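Local coordinates for Rab GDP dissociation inhibitor alpha (Naegleria fowleri, PDB 6C87), which probably extracts prenylated, GDP-bound Rab GTPases from membranes, keeps them soluble in the cytosol and slows release of their nucleotide, at residues T138-F143 and T191-H196; K150-Y155 and D178-Y183. One frame throughout, in Å; residues are numbered along the deposited sequence.

Interaction 1 of 2, residues T138-F143 and T191-H196; sequences TPLLGF and TDFLGH
In the helical part of this GDI fold, a tight turn carrying L140 and L141 closes on F193, which projects from helix 188-198 as the one residue of that helix segment to touch the turn. L141 delivers the nearer methyl: its CD2 comes 3.8 Å from CE2 of F193, close to the plane of the ring and therefore at its edge. CG and CD1 of the same leucine each lie 4.1 Å from that CE2, so the fork of the side chain, CG with both methyls, bears on one corner of the ring, the two side chains crossing at about a right angle. L140 works nearer the ring's root, its CD1 standing 4.1 Å from both CG and CB of F193. With CG between its own backbone N and carbonyl carbon (chi1 78°), F193 swings its ring out to the turn, CE2 foremost at L141.

What presents two successive leucines in this way is a type I turn from T138 to L141, braced as an ST turn: OG1 of T138 accepts the N-H of L140 at 3.1 Å, nearly straight at 167°. The turn's own closing bond, from L141 N to T138 O, is weak. G142 then serves as N-cap of helix 143-157. P129 touches both L140 and F193, as does V119 of strand 111-121, and L141 also rests on A149 of helix 143-157.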
loop_
_atom_site.group_PDB
_atom_site.type_symbol
_atom_site.label_atom_id
_atom_site.label_comp_id
_atom_site.label_asym_id
_atom_site.label_seq_id
_atom_site.Cartn_x
_atom_site.Cartn_y
_atom_site.Cartn_z
ATOM N N THR A 138 8.927 -40.567 1.925
ATOM C CA THR A 138 10.306 -40.099 2.091
ATOM C C THR A 138 11.028 -40.872 3.194
ATOM O O THR A 138 10.440 -41.179 4.236
ATOM C CB THR A 138 10.356 -38.600 2.407
ATOM O OG1 THR A 138 11.710 -38.232 2.695
ATOM C CG2 THR A 138 9.472 -38.241 3.611
ATOM N N PRO A 139 12.308 -41.193 2.989
ATOM C CA PRO A 139 13.090 -41.826 4.062
ATOM C C PRO A 139 13.345 -40.905 5.247
ATOM O O PRO A 139 13.839 -41.378 6.279
ATOM C CB PRO A 139 14.407 -42.201 3.365
ATOM C CG PRO A 139 14.124 -42.102 1.890
ATOM C CD PRO A 139 13.086 -41.041 1.750
ATOM N N LEU A 140 13.026 -39.614 5.131
ATOM C CA LEU A 140 13.186 -38.686 6.245
ATOM C C LEU A 140 12.258 -39.000 7.411
ATOM O O LEU A 140 12.465 -38.476 8.511
ATOM C CB LEU A 140 12.928 -37.259 5.770
ATOM C CG LEU A 140 13.861 -36.762 4.676
ATOM C CD1 LEU A 140 13.245 -35.561 4.000
ATOM C CD2 LEU A 140 15.226 -36.421 5.258
ATOM N N LEU A 141 11.215 -39.794 7.187
ATOM C CA LEU A 141 10.192 -40.062 8.187
ATOM C C LEU A 141 10.056 -41.559 8.414
ATOM O O LEU A 141 10.305 -42.359 7.506
ATOM C CB LEU A 141 8.839 -39.496 7.759
ATOM C CG LEU A 141 8.826 -38.041 7.320
ATOM C CD1 LEU A 141 7.459 -37.685 6.757
ATOM C CD2 LEU A 141 9.176 -37.157 8.498
ATOM N N GLY A 142 9.655 -41.930 9.635
ATOM C CA GLY A 142 9.297 -43.300 9.942
ATOM C C GLY A 142 7.936 -43.678 9.368
ATOM O O GLY A 142 7.219 -42.859 8.794
ATOM N N PHE A 143 7.569 -44.949 9.559
ATOM C CA PHE A 143 6.378 -45.482 8.902
ATOM C C PHE A 143 5.127 -44.701 9.276
ATOM O O PHE A 143 4.336 -44.319 8.405
ATOM C CB PHE A 143 6.186 -46.958 9.240
ATOM C CG PHE A 143 4.951 -47.557 8.615
ATOM C CD1 PHE A 143 3.731 -47.548 9.289
ATOM C CD2 PHE A 143 5.003 -48.119 7.349
ATOM C CE1 PHE A 143 2.593 -48.092 8.713
ATOM C CE2 PHE A 143 3.867 -48.670 6.770
ATOM C CZ PHE A 143 2.663 -48.655 7.454
ATOM N N THR A 191 8.641 -31.522 10.954
ATOM C CA THR A 191 8.778 -30.072 11.017
ATOM C C THR A 191 10.173 -29.605 10.622
ATOM O O THR A 191 10.325 -28.453 10.199
ATOM C CB THR A 191 8.428 -29.559 12.420
ATOM O OG1 THR A 191 9.384 -30.052 13.366
ATOM C CG2 THR A 191 7.024 -29.986 12.827
ATOM N N ASP A 192 11.189 -30.465 10.752
ATOM C CA ASP A 192 12.549 -30.078 10.390
ATOM C C ASP A 192 12.669 -29.815 8.892
ATOM O O ASP A 192 12.962 -28.689 8.471
ATOM C CB ASP A 192 13.536 -31.154 10.838
ATOM C CG ASP A 192 13.965 -30.979 12.288
ATOM O OD1 ASP A 192 14.710 -31.838 12.801
ATOM O OD2 ASP A 192 13.498 -30.021 12.938
ATOM N N PHE A 193 12.446 -30.840 8.065
ATOM C CA PHE A 193 12.571 -30.619 6.627
ATOM C C PHE A 193 11.513 -29.649 6.122
ATOM O O PHE A 193 11.777 -28.861 5.206
ATOM C CB PHE A 193 12.505 -31.952 5.862
ATOM C CG PHE A 193 11.102 -32.518 5.687
ATOM C CD1 PHE A 193 10.274 -32.091 4.648
ATOM C CD2 PHE A 193 10.639 -33.521 6.530
ATOM C CE1 PHE A 193 8.997 -32.627 4.480
ATOM C CE2 PHE A 193 9.368 -34.071 6.365
ATOM C CZ PHE A 193 8.544 -33.619 5.339
ATOM N N LEU A 194 10.321 -29.680 6.711
ATOM C CA LEU A 194 9.258 -28.800 6.246
ATOM C C LEU A 194 9.569 -27.349 6.597
ATOM O O LEU A 194 9.518 -26.465 5.734
ATOM C CB LEU A 194 7.922 -29.243 6.843
ATOM C CG LEU A 194 6.648 -28.900 6.072
ATOM C CD1 LEU A 194 6.808 -29.246 4.599
ATOM C CD2 LEU A 194 5.475 -29.652 6.671
ATOM N N GLY A 195 9.914 -27.091 7.855
ATOM C CA GLY A 195 10.157 -25.740 8.311
ATOM C C GLY A 195 11.507 -25.193 7.899
ATOM O O GLY A 195 11.618 -24.007 7.561
ATOM N N HIS A 196 12.543 -26.032 7.921
ATOM C CA HIS A 196 13.901 -25.564 7.659
ATOM C C HIS A 196 14.325 -25.749 6.208
ATOM O O HIS A 196 14.990 -24.877 5.648
ATOM C CB HIS A 196 14.903 -26.273 8.579
ATOM C CG HIS A 196 14.692 -25.995 10.037
ATOM N ND1 HIS A 196 15.674 -25.468 10.845
ATOM C CD2 HIS A 196 13.614 -26.182 10.833
ATOM C CE1 HIS A 196 15.209 -25.339 12.075
ATOM N NE2 HIS A 196 13.960 -25.763 12.094
#

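Interaction 2 of 2, residues K150-Y155 and D178-Y183; sequences KKLVSY and DKIYKY
I180 meets both L152 and Y155 where helix 177-184 packs against helix 143-157, the two segments running roughly antiparallel at 142° with their axes 10.4 Å apart. The isoleucine shows how one branched side chain can serve two partners. Its CB is directed at the opposing helix and there divides. The short branch, CG2, stands anti to the backbone N and enters between the two residues of the other helix, 3.7 Å from CD1 of L152 and 3.9 Å from CE2 of Y155. The longer branch leaves CB beside the backbone N (chi1 -54°), and CG1 acts mainly as a spacer, carrying CD1 to within 4.1 Å of CE2 of Y155. Thus the tyrosine's ring corner is met by both methyls, and its side chain lies across the isoleucine at about a right angle.

L152, three residues before Y155, splits its duties in a similar way. While CD1 goes to I180, CD2 reaches the edge of the Y181 ring, in its plane, 3.7 Å from CD1 and 3.8 Å from CE1 of Y181. Though that tyrosine sets out away from the opposing helix, the CD1-CE1 edge of its ring ends nearer to it. Helix-on-helix packing of this kind belongs to the all-helical region of the GDI fold. Both phenols send their hydroxyls elsewhere, Y155 OH bonding to the carbonyl O of H167 and Y181 OH to the hydroxyl of Y206. With those polar ends satisfied outside the interface, the pairing between the two helices rests on methyls and ring carbons, and so on dispersion and the burial of apolar surface.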
loop_
_atom_site.group_PDB
_atom_site.type_symbol
_atom_site.label_atom_id
_atom_site.label_comp_id
_atom_site.label_asym_id
_atom_site.label_seq_id
_atom_site.Cartn_x
_atom_site.Cartn_y
_atom_site.Cartn_z
ATOM N N LYS A 150 1.800 -36.907 5.572
ATOM C CA LYS A 150 1.066 -36.852 4.306
ATOM C C LYS A 150 -0.252 -36.106 4.466
ATOM O O LYS A 150 -0.618 -35.282 3.618
ATOM C CB LYS A 150 0.806 -38.261 3.766
ATOM N N LYS A 151 -0.981 -36.386 5.547
ATOM C CA LYS A 151 -2.235 -35.680 5.791
ATOM C C LYS A 151 -1.983 -34.209 6.110
ATOM O O LYS A 151 -2.757 -33.339 5.695
ATOM C CB LYS A 151 -3.016 -36.364 6.920
ATOM N N LEU A 152 -0.907 -33.910 6.844
ATOM C CA LEU A 152 -0.606 -32.519 7.163
ATOM C C LEU A 152 -0.275 -31.730 5.902
ATOM O O LEU A 152 -0.807 -30.635 5.688
ATOM C CB LEU A 152 0.550 -32.438 8.166
ATOM C CG LEU A 152 1.267 -31.081 8.240
ATOM C CD1 LEU A 152 0.356 -29.993 8.792
ATOM C CD2 LEU A 152 2.544 -31.179 9.067
ATOM N N VAL A 153 0.592 -32.278 5.047
ATOM C CA VAL A 153 1.011 -31.545 3.858
ATOM C C VAL A 153 -0.130 -31.455 2.857
ATOM O O VAL A 153 -0.275 -30.440 2.163
ATOM C CB VAL A 153 2.275 -32.182 3.248
ATOM C CG1 VAL A 153 2.578 -31.590 1.872
ATOM C CG2 VAL A 153 3.463 -31.986 4.184
ATOM N N SER A 154 -0.959 -32.501 2.768
ATOM C CA SER A 154 -2.150 -32.427 1.925
ATOM C C SER A 154 -3.060 -31.287 2.363
ATOM O O SER A 154 -3.601 -30.552 1.526
ATOM C CB SER A 154 -2.902 -33.757 1.955
ATOM O OG SER A 154 -2.711 -34.489 0.756
ATOM N N TYR A 155 -3.247 -31.129 3.676
ATOM C CA TYR A 155 -4.097 -30.056 4.185
ATOM C C TYR A 155 -3.533 -28.680 3.852
ATOM O O TYR A 155 -4.288 -27.767 3.498
ATOM C CB TYR A 155 -4.297 -30.209 5.696
ATOM C CG TYR A 155 -4.819 -28.956 6.372
ATOM C CD1 TYR A 155 -6.129 -28.522 6.183
ATOM C CD2 TYR A 155 -3.998 -28.214 7.220
ATOM C CE1 TYR A 155 -6.600 -27.373 6.801
ATOM C CE2 TYR A 155 -4.462 -27.068 7.845
ATOM C CZ TYR A 155 -5.759 -26.655 7.632
ATOM O OH TYR A 155 -6.217 -25.521 8.256
ATOM N N ASP A 178 2.086 -24.096 15.222
ATOM C CA ASP A 178 2.194 -25.078 16.299
ATOM C C ASP A 178 0.875 -25.814 16.516
ATOM O O ASP A 178 0.869 -27.019 16.792
ATOM C CB ASP A 178 2.644 -24.404 17.599
ATOM C CG ASP A 178 1.682 -23.315 18.070
ATOM O OD1 ASP A 178 0.879 -22.814 17.253
ATOM O OD2 ASP A 178 1.733 -22.956 19.266
ATOM N N LYS A 179 -0.254 -25.109 16.383
ATOM C CA LYS A 179 -1.555 -25.754 16.550
ATOM C C LYS A 179 -1.832 -26.747 15.426
ATOM O O LYS A 179 -2.457 -27.790 15.653
ATOM C CB LYS A 179 -2.665 -24.700 16.633
ATOM N N ILE A 180 -1.386 -26.438 14.206
ATOM C CA ILE A 180 -1.593 -27.351 13.085
ATOM C C ILE A 180 -0.683 -28.569 13.197
ATOM O O ILE A 180 -1.108 -29.704 12.939
ATOM C CB ILE A 180 -1.377 -26.608 11.756
ATOM C CG1 ILE A 180 -2.257 -25.358 11.705
ATOM C CG2 ILE A 180 -1.658 -27.522 10.583
ATOM C CD1 ILE A 180 -2.278 -24.693 10.363
ATOM N N TYR A 181 0.574 -28.360 13.595
ATOM C CA TYR A 181 1.498 -29.479 13.760
ATOM C C TYR A 181 0.983 -30.461 14.803
ATOM O O TYR A 181 0.876 -31.666 14.543
ATOM C CB TYR A 181 2.877 -28.966 14.174
ATOM C CG TYR A 181 3.713 -28.368 13.067
ATOM C CD1 TYR A 181 3.604 -28.812 11.755
ATOM C CD2 TYR A 181 4.623 -27.356 13.346
ATOM C CE1 TYR A 181 4.380 -28.258 10.751
ATOM C CE2 TYR A 181 5.396 -26.799 12.356
ATOM C CZ TYR A 181 5.275 -27.250 11.062
ATOM O OH TYR A 181 6.060 -26.680 10.088
ATOM N N LYS A 182 0.649 -29.949 15.994
ATOM C CA LYS A 182 0.217 -30.804 17.095
ATOM C C LYS A 182 -1.083 -31.526 16.773
ATOM O O LYS A 182 -1.298 -32.648 17.244
ATOM C CB LYS A 182 0.063 -29.979 18.374
ATOM N N TYR A 183 -1.953 -30.907 15.971
ATOM C CA TYR A 183 -3.213 -31.548 15.607
ATOM C C TYR A 183 -2.968 -32.777 14.738
ATOM O O TYR A 183 -3.667 -33.788 14.870
ATOM C CB TYR A 183 -4.131 -30.544 14.906
ATOM C CG TYR A 183 -5.458 -31.119 14.465
ATOM C CD1 TYR A 183 -6.360 -31.621 15.396
ATOM C CD2 TYR A 183 -5.823 -31.138 13.124
ATOM C CE1 TYR A 183 -7.579 -32.145 15.003
ATOM C CE2 TYR A 183 -7.042 -31.657 12.722
ATOM C CZ TYR A 183 -7.917 -32.160 13.666
ATOM O OH TYR A 183 -9.134 -32.679 13.274
#

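The two contacts, centred about 13 Å apart, show apolar side chains joining different elements. Both are buried yet peripheral, their centres about 24 Å (interaction 1) and 29 Å (interaction 2) from the chain's centre, and no other protein chain touches either. Interaction 1 sets a turn against a helix where the helical region borders strand 111-121, whereas interaction 2 lies between helices. Yet they share a framework: the turn leads directly into helix 143-157, and helix 188-198 follows helix 177-184. They also meet, with CG2 of T191 3.6 Å from CD2 of Y181. F193 has no polar group, whereas the hydroxyls of Y155 and Y181 are bonded to partners outside the contact.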